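PDB 4E12: diketoreductase from Acinetobacter baylyi, which reduces dicarbonyl compounds with NADH and probably also interconverts (3S)-3-hydroxyacyl-CoA and 3-oxoacyl-CoA. Local coordinates for residues A[231-243]-A[271-283]. Residues are numbered along the deposited sequence; the frame is centred on the assembly and turned at random.
Sequences GPFEIFDIVGLTT and KLGLATGEGFYRY. With SO4 (sulfate ion), chain I.
In the helical C-terminal domain of this 3-hydroxyacyl-CoA dehydrogenase relative, the last residues of the chain fold back onto helix 232-239 and the start of helix 241-249, where the carboxylate of D237 meets F280, Y281 and Y283. The buried D237 takes three bonds. OD1 accepts F280 N at 2.8 Å through its syn lone pair; OD2 uses its syn lone pair for the amide N of Y281 and its anti lone pair for the hydroxyl OH of Y283, 2.6 Å away. The Y283 ring stands nearly upright to the carboxylate, the planes 80° apart, and water 1 links its OH to E234 O. One turn earlier, the edge of F233 points into the face of F280 in a T-shaped pair: with CG beside the backbone N (chi1 -66°), F233 sets CD1 over the centre of the F280 ring, 3.5 Å from F280 CZ. F236 CB and L241 CD2 also touch F280 CE2, and L208 and L262 extend this apolar cluster into helices 193-209 and 253-267. Farther out, E234 CG packs against Y281 CE2 at 3.4 Å, while the hydroxyl of Y281 binds D219. Two backbone bonds extend the seam, one at D237 itself and one beyond it. L274 N reaches D237 O almost straight (173°) but from above the carbonyl plane, and L241 N, at the start of its helix, donates to L272 O over 2.8 Å. G273 CA packs 3.8 Å from D237 O, where a side chain would clash, and its positive phi suits glycine. With both carboxylate oxygens engaged and three donors around them, the buried D237 is probably kept ionised and its rotation fixed, so that one acidic side chain gathers three donors of the C-terminal residues onto the helix, next to the aromatic cluster.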
ATOM      1  N   GLY A 231      -3.886   0.373  -8.219  1.00 32.45           N
ATOM      2  CA  GLY A 231      -3.050  -0.701  -7.713  1.00 28.22           C
ATOM      3  C   GLY A 231      -1.574  -0.522  -8.045  1.00 30.19           C
ATOM      4  O   GLY A 231      -1.202   0.389  -8.792  1.00 29.73           O
ATOM      5  N   PRO A 232      -0.696  -1.386  -7.504  1.00 26.72           N
ATOM      6  CA  PRO A 232       0.740  -1.286  -7.761  1.00 26.83           C
ATOM      7  C   PRO A 232       1.171  -1.054  -9.198  1.00 27.61           C
ATOM      8  O   PRO A 232       2.114  -0.300  -9.448  1.00 30.89           O
ATOM      9  CB  PRO A 232       1.298  -2.592  -7.181  1.00 25.06           C
ATOM     10  CG  PRO A 232       0.309  -2.950  -6.106  1.00 29.36           C
ATOM     11  CD  PRO A 232      -1.029  -2.548  -6.665  1.00 32.12           C
ATOM     12  N   PHE A 233       0.523  -1.705 -10.150  1.00 27.72           N
ATOM     13  CA  PHE A 233       1.030  -1.594 -11.516  1.00 27.99           C
ATOM     14  C   PHE A 233       0.585  -0.299 -12.179  1.00 30.60           C
ATOM     15  O   PHE A 233       1.321   0.293 -12.974  1.00 30.86           O
ATOM     16  CB  PHE A 233       0.767  -2.879 -12.311  1.00 28.76           C
ATOM     17  CG  PHE A 233       1.540  -4.054 -11.766  1.00 30.18           C
ATOM     18  CD1 PHE A 233       2.860  -4.265 -12.164  1.00 29.68           C
ATOM     19  CD2 PHE A 233       0.965  -4.935 -10.854  1.00 26.36           C
ATOM     20  CE1 PHE A 233       3.593  -5.340 -11.659  1.00 36.48           C
ATOM     21  CE2 PHE A 233       1.700  -6.011 -10.344  1.00 27.37           C
ATOM     22  CZ  PHE A 233       3.003  -6.212 -10.747  1.00 30.96           C
ATOM     23  N   GLU A 234      -0.597   0.169 -11.802  1.00 31.21           N
ATOM     24  CA  GLU A 234      -1.032   1.490 -12.227  1.00 30.75           C
ATOM     25  C   GLU A 234      -0.048   2.509 -11.665  1.00 33.10           C
ATOM     26  O   GLU A 234       0.334   3.454 -12.354  1.00 33.00           O
ATOM     27  CB  GLU A 234      -2.427   1.764 -11.690  1.00 30.12           C
ATOM     28  CG  GLU A 234      -3.445   0.777 -12.158  1.00 36.14           C
ATOM     29  CD  GLU A 234      -4.801   1.099 -11.612  1.00 40.12           C
ATOM     30  OE1 GLU A 234      -5.173   0.510 -10.582  1.00 39.36           O
ATOM     31  OE2 GLU A 234      -5.481   1.960 -12.204  1.00 36.21           O
ATOM     32  N   ILE A 235       0.358   2.303 -10.413  1.00 29.20           N
ATOM     33  CA  ILE A 235       1.366   3.147  -9.763  1.00 31.21           C
ATOM     34  C   ILE A 235       2.712   3.059 -10.474  1.00 29.07           C
ATOM     35  O   ILE A 235       3.337   4.096 -10.699  1.00 31.90           O
ATOM     36  CB  ILE A 235       1.524   2.815  -8.253  1.00 31.61           C
ATOM     37  CG1 ILE A 235       0.212   3.104  -7.518  1.00 33.41           C
ATOM     38  CG2 ILE A 235       2.711   3.568  -7.650  1.00 32.15           C
ATOM     39  CD1 ILE A 235       0.227   2.784  -6.023  1.00 35.70           C
ATOM     40  N   PHE A 236       3.178   1.856 -10.837  1.00 25.42           N
ATOM     41  CA  PHE A 236       4.416   1.732 -11.639  1.00 27.53           C
ATOM     42  C   PHE A 236       4.387   2.561 -12.922  1.00 27.90           C
ATOM     43  O   PHE A 236       5.399   3.157 -13.316  1.00 29.29           O
ATOM     44  CB  PHE A 236       4.708   0.275 -12.054  1.00 26.67           C
ATOM     45  CG  PHE A 236       5.424  -0.536 -11.008  1.00 31.42           C
ATOM     46  CD1 PHE A 236       4.879  -1.730 -10.534  1.00 30.51           C
ATOM     47  CD2 PHE A 236       6.649  -0.107 -10.502  1.00 30.36           C
ATOM     48  CE1 PHE A 236       5.553  -2.497  -9.559  1.00 30.43           C
ATOM     49  CE2 PHE A 236       7.336  -0.860  -9.529  1.00 31.35           C
ATOM     50  CZ  PHE A 236       6.781  -2.060  -9.057  1.00 30.20           C
ATOM     51  N   ASP A 237       3.258   2.546 -13.613  1.00 29.11           N
ATOM     52  CA  ASP A 237       3.122   3.367 -14.825  1.00 29.59           C
ATOM     53  C   ASP A 237       3.306   4.862 -14.527  1.00 30.59           C
ATOM     54  O   ASP A 237       3.908   5.589 -15.315  1.00 28.19           O
ATOM     55  CB  ASP A 237       1.788   3.130 -15.537  1.00 33.17           C
ATOM     56  CG  ASP A 237       1.728   1.796 -16.267  1.00 30.68           C
ATOM     57  OD1 ASP A 237       2.777   1.152 -16.455  1.00 31.75           O
ATOM     58  OD2 ASP A 237       0.618   1.394 -16.670  1.00 31.66           O
ATOM     59  N   ILE A 238       2.784   5.316 -13.398  1.00 28.64           N
ATOM     60  CA  ILE A 238       2.901   6.711 -13.000  1.00 32.34           C
ATOM     61  C   ILE A 238       4.329   7.077 -12.618  1.00 33.44           C
ATOM     62  O   ILE A 238       4.837   8.123 -13.035  1.00 33.79           O
ATOM     63  CB  ILE A 238       1.931   7.014 -11.846  1.00 30.45           C
ATOM     64  CG1 ILE A 238       0.502   6.891 -12.366  1.00 32.95           C
ATOM     65  CG2 ILE A 238       2.231   8.375 -11.249  1.00 37.51           C
ATOM     66  CD1 ILE A 238      -0.544   6.916 -11.323  1.00 31.13           C
ATOM     67  N   VAL A 239       4.970   6.220 -11.834  1.00 31.16           N
ATOM     68  CA  VAL A 239       6.379   6.382 -11.492  1.00 35.74           C
ATOM     69  C   VAL A 239       7.202   6.502 -12.767  1.00 35.05           C
ATOM     70  O   VAL A 239       8.090   7.352 -12.877  1.00 37.55           O
ATOM     71  CB  VAL A 239       6.905   5.163 -10.688  1.00 37.05           C
ATOM     72  CG1 VAL A 239       8.400   5.304 -10.404  1.00 36.25           C
ATOM     73  CG2 VAL A 239       6.149   5.038  -9.382  1.00 36.71           C
ATOM     74  N   GLY A 240       6.890   5.650 -13.737  1.00 31.60           N
ATOM     75  CA  GLY A 240       7.707   5.571 -14.924  1.00 31.99           C
ATOM     76  C   GLY A 240       8.480   4.282 -14.866  1.00 30.22           C
ATOM     77  O   GLY A 240       9.099   3.970 -13.841  1.00 31.62           O
ATOM     78  N   LEU A 241       8.427   3.509 -15.933  1.00 30.05           N
ATOM     79  CA  LEU A 241       9.052   2.201 -15.878  1.00 30.22           C
ATOM     80  C   LEU A 241      10.560   2.281 -16.055  1.00 32.63           C
ATOM     81  O   LEU A 241      11.299   1.436 -15.536  1.00 32.35           O
ATOM     82  CB  LEU A 241       8.387   1.249 -16.863  1.00 26.20           C
ATOM     83  CG  LEU A 241       6.874   1.052 -16.716  1.00 27.64           C
ATOM     84  CD1 LEU A 241       6.463  -0.084 -17.669  1.00 25.65           C
ATOM     85  CD2 LEU A 241       6.497   0.730 -15.262  1.00 27.86           C
ATOM     86  N   THR A 242      11.041   3.305 -16.750  1.00 35.21           N
ATOM     87  CA  THR A 242      12.481   3.472 -16.845  1.00 32.14           C
ATOM     88  C   THR A 242      13.015   3.729 -15.432  1.00 33.70           C
ATOM     89  O   THR A 242      14.040   3.179 -15.018  1.00 32.59           O
ATOM     90  CB  THR A 242      12.903   4.640 -17.796  1.00 34.25           C
ATOM     91  OG1 THR A 242      12.624   5.897 -17.175  1.00 60.20           O
ATOM     92  CG2 THR A 242      12.118   4.576 -19.090  1.00 32.22           C
ATOM     93  N   THR A 243      12.293   4.547 -14.677  1.00 33.42           N
ATOM     94  CA  THR A 243      12.652   4.832 -13.290  1.00 34.96           C
ATOM     95  C   THR A 243      12.564   3.575 -12.427  1.00 36.88           C
ATOM     96  O   THR A 243      13.461   3.297 -11.624  1.00 31.94           O
ATOM     97  CB  THR A 243      11.746   5.930 -12.699  1.00 36.80           C
ATOM     98  OG1 THR A 243      11.866   7.123 -13.492  1.00 38.88           O
ATOM     99  CG2 THR A 243      12.136   6.224 -11.258  1.00 41.08           C
ATOM    100  N   LYS A 271       7.533   0.729 -24.042  1.00 40.85           N
ATOM    101  CA  LYS A 271       6.360   0.853 -23.169  1.00 33.11           C
ATOM    102  C   LYS A 271       6.815   1.304 -21.790  1.00 36.47           C
ATOM    103  O   LYS A 271       7.107   0.470 -20.929  1.00 36.57           O
ATOM    104  CB  LYS A 271       5.626  -0.494 -23.065  1.00 32.66           C
ATOM    105  CG  LYS A 271       5.061  -0.976 -24.394  1.00 38.81           C
ATOM    106  CD  LYS A 271       4.345  -2.318 -24.248  1.00 43.59           C
ATOM    107  CE  LYS A 271       3.752  -2.790 -25.572  1.00 48.89           C
ATOM    108  NZ  LYS A 271       3.007  -4.080 -25.417  1.00 64.31           N
ATOM    109  N   LEU A 272       6.886   2.618 -21.578  1.00 34.33           N
ATOM    110  CA  LEU A 272       7.520   3.156 -20.378  1.00 35.31           C
ATOM    111  C   LEU A 272       6.522   3.636 -19.334  1.00 32.83           C
ATOM    112  O   LEU A 272       6.904   4.124 -18.262  1.00 37.26           O
ATOM    113  CB  LEU A 272       8.476   4.286 -20.759  1.00 39.48           C
ATOM    114  CG  LEU A 272       9.573   3.918 -21.752  1.00 35.55           C
ATOM    115  CD1 LEU A 272      10.490   5.107 -21.962  1.00 39.64           C
ATOM    116  CD2 LEU A 272      10.363   2.742 -21.211  1.00 35.22           C
ATOM    117  N   GLY A 273       5.240   3.492 -19.639  1.00 30.36           N
ATOM    118  CA  GLY A 273       4.230   3.906 -18.696  1.00 31.37           C
ATOM    119  C   GLY A 273       3.444   5.112 -19.154  1.00 30.24           C
ATOM    120  O   GLY A 273       3.177   5.283 -20.346  1.00 34.28           O
ATOM    121  N   LEU A 274       3.085   5.951 -18.193  1.00 31.26           N
ATOM    122  CA  LEU A 274       2.233   7.106 -18.411  1.00 40.50           C
ATOM    123  C   LEU A 274       2.837   8.031 -19.474  1.00 47.99           C
ATOM    124  O   LEU A 274       2.137   8.500 -20.376  1.00 48.75           O
ATOM    125  CB  LEU A 274       2.073   7.832 -17.075  1.00 45.07           C
ATOM    126  CG  LEU A 274       0.794   8.609 -16.810  1.00 47.57           C
ATOM    127  CD1 LEU A 274      -0.397   7.682 -17.027  1.00 51.22           C
ATOM    128  CD2 LEU A 274       0.829   9.121 -15.377  1.00 43.39           C
ATOM    129  N   ALA A 275       4.145   8.245 -19.387  1.00 49.14           N
ATOM    130  CA  ALA A 275       4.865   9.123 -20.310  1.00 48.99           C
ATOM    131  C   ALA A 275       4.679   8.775 -21.778  1.00 45.48           C
ATOM    132  O   ALA A 275       4.471   9.666 -22.608  1.00 46.26           O
ATOM    133  CB  ALA A 275       6.352   9.140 -19.975  1.00 56.14           C
ATOM    134  N   THR A 276       4.789   7.498 -22.125  1.00 36.01           N
ATOM    135  CA  THR A 276       4.707   7.130 -23.535  1.00 38.83           C
ATOM    136  C   THR A 276       3.278   6.791 -23.907  1.00 36.64           C
ATOM    137  O   THR A 276       2.968   6.569 -25.079  1.00 49.42           O
ATOM    138  CB  THR A 276       5.663   5.953 -23.910  1.00 41.49           C
ATOM    139  OG1 THR A 276       5.323   4.781 -23.156  1.00 44.35           O
ATOM    140  CG2 THR A 276       7.096   6.329 -23.614  1.00 42.73           C
ATOM    141  N   GLY A 277       2.397   6.765 -22.911  1.00 32.99           N
ATOM    142  CA  GLY A 277       1.013   6.425 -23.186  1.00 35.07           C
ATOM    143  C   GLY A 277       0.691   4.946 -23.061  1.00 35.52           C
ATOM    144  O   GLY A 277      -0.446   4.529 -23.299  1.00 35.29           O
ATOM    145  N   GLU A 278       1.686   4.143 -22.692  1.00 31.68           N
ATOM    146  CA  GLU A 278       1.476   2.721 -22.445  1.00 34.80           C
ATOM    147  C   GLU A 278       2.585   2.184 -21.563  1.00 33.24           C
ATOM    148  O   GLU A 278       3.759   2.454 -21.809  1.00 30.68           O
ATOM    149  CB  GLU A 278       1.462   1.916 -23.742  1.00 38.96           C
ATOM    150  CG  GLU A 278       1.182   0.436 -23.512  1.00 45.45           C
ATOM    151  CD  GLU A 278       0.966  -0.346 -24.787  1.00 52.40           C
ATOM    152  OE1 GLU A 278       1.051   0.248 -25.881  1.00 48.71           O
ATOM    153  OE2 GLU A 278       0.690  -1.562 -24.688  1.00 41.90           O
ATOM    154  N   GLY A 279       2.195   1.456 -20.526  1.00 34.68           N
ATOM    155  CA  GLY A 279       3.129   0.686 -19.726  1.00 28.98           C
ATOM    156  C   GLY A 279       2.546  -0.687 -19.430  1.00 31.61           C
ATOM    157  O   GLY A 279       2.245  -1.448 -20.354  1.00 35.85           O
ATOM    158  N   PHE A 280       2.365  -1.019 -18.159  1.00 28.30           N
ATOM    159  CA  PHE A 280       1.546  -2.176 -17.831  1.00 29.63           C
ATOM    160  C   PHE A 280       0.136  -2.025 -18.415  1.00 39.60           C
ATOM    161  O   PHE A 280      -0.498  -3.013 -18.796  1.00 35.09           O
ATOM    162  CB  PHE A 280       1.498  -2.375 -16.321  1.00 37.59           C
ATOM    163  CG  PHE A 280       2.770  -2.897 -15.769  1.00 38.18           C
ATOM    164  CD1 PHE A 280       3.062  -4.254 -15.869  1.00 37.65           C
ATOM    165  CD2 PHE A 280       3.683  -2.052 -15.158  1.00 35.69           C
ATOM    166  CE1 PHE A 280       4.247  -4.753 -15.366  1.00 33.85           C
ATOM    167  CE2 PHE A 280       4.865  -2.538 -14.652  1.00 37.19           C
ATOM    168  CZ  PHE A 280       5.152  -3.895 -14.755  1.00 33.95           C
ATOM    169  N   TYR A 281      -0.356  -0.792 -18.482  1.00 34.92           N
ATOM    170  CA  TYR A 281      -1.654  -0.520 -19.106  1.00 36.66           C
ATOM    171  C   TYR A 281      -1.490   0.358 -20.326  1.00 38.39           C
ATOM    172  O   TYR A 281      -0.468   1.027 -20.487  1.00 30.94           O
ATOM    173  CB  TYR A 281      -2.605   0.178 -18.132  1.00 32.63           C
ATOM    174  CG  TYR A 281      -2.951  -0.662 -16.938  1.00 36.28           C
ATOM    175  CD1 TYR A 281      -4.055  -1.532 -16.956  1.00 33.94           C
ATOM    176  CD2 TYR A 281      -2.178  -0.597 -15.782  1.00 34.34           C
ATOM    177  CE1 TYR A 281      -4.370  -2.311 -15.834  1.00 35.03           C
ATOM    178  CE2 TYR A 281      -2.477  -1.365 -14.668  1.00 33.78           C
ATOM    179  CZ  TYR A 281      -3.570  -2.219 -14.693  1.00 36.88           C
ATOM    180  OH  TYR A 281      -3.839  -2.964 -13.567  1.00 39.35           O
ATOM    181  N   ARG A 282      -2.509   0.356 -21.185  1.00 40.29           N
ATOM    182  CA  ARG A 282      -2.518   1.203 -22.372  1.00 43.33           C
ATOM    183  C   ARG A 282      -3.383   2.419 -22.058  1.00 36.67           C
ATOM    184  O   ARG A 282      -4.483   2.279 -21.525  1.00 41.71           O
ATOM    185  CB  ARG A 282      -3.078   0.428 -23.573  1.00 41.46           C
ATOM    186  CG  ARG A 282      -2.908   1.136 -24.904  1.00 62.69           C
ATOM    187  CD  ARG A 282      -3.271   0.223 -26.066  1.00 85.98           C
ATOM    188  NE  ARG A 282      -2.902   0.812 -27.350  1.00105.53           N
ATOM    189  CZ  ARG A 282      -3.108   0.233 -28.528  1.00113.85           C
ATOM    190  NH1 ARG A 282      -3.685  -0.960 -28.595  1.00 86.90           N
ATOM    191  NH2 ARG A 282      -2.735   0.843 -29.646  1.00104.29           N
ATOM    192  N   TYR A 283      -2.873   3.610 -22.353  1.00 39.74           N
ATOM    193  CA  TYR A 283      -3.564   4.850 -22.000  1.00 39.00           C
ATOM    194  C   TYR A 283      -4.046   5.585 -23.251  1.00 44.30           C
ATOM    195  O   TYR A 283      -3.711   5.133 -24.371  1.00 57.00           O
ATOM    196  CB  TYR A 283      -2.651   5.744 -21.142  1.00 36.20           C
ATOM    197  CG  TYR A 283      -2.266   5.049 -19.866  1.00 35.84           C
ATOM    198  CD1 TYR A 283      -1.065   4.335 -19.764  1.00 38.49           C
ATOM    199  CD2 TYR A 283      -3.108   5.092 -18.758  1.00 40.07           C
ATOM    200  CE1 TYR A 283      -0.718   3.675 -18.583  1.00 36.84           C
ATOM    201  CE2 TYR A 283      -2.773   4.442 -17.576  1.00 40.18           C
ATOM    202  CZ  TYR A 283      -1.576   3.738 -17.497  1.00 37.82           C
ATOM    203  OH  TYR A 283      -1.262   3.110 -16.326  1.00 34.42           O
TER
HETATM  204  S   SO4 I 408      10.026   7.262 -17.229  1.00 56.49           S
HETATM  205  O1  SO4 I 408       9.941   6.345 -18.373  1.00 45.06           O
HETATM  206  O2  SO4 I 408       8.752   7.984 -17.059  1.00 47.99           O
HETATM  207  O3  SO4 I 408      11.101   8.236 -17.478  1.00 57.88           O
HETATM  208  O4  SO4 I 408      10.328   6.493 -16.005  1.00 54.97           O
HETATM  209  O   HOH W   1      -1.570   4.474 -13.977  1.00 35.64           O
HETATM  210  O   HOH W   2       5.251   8.362 -16.126  1.00 39.11           O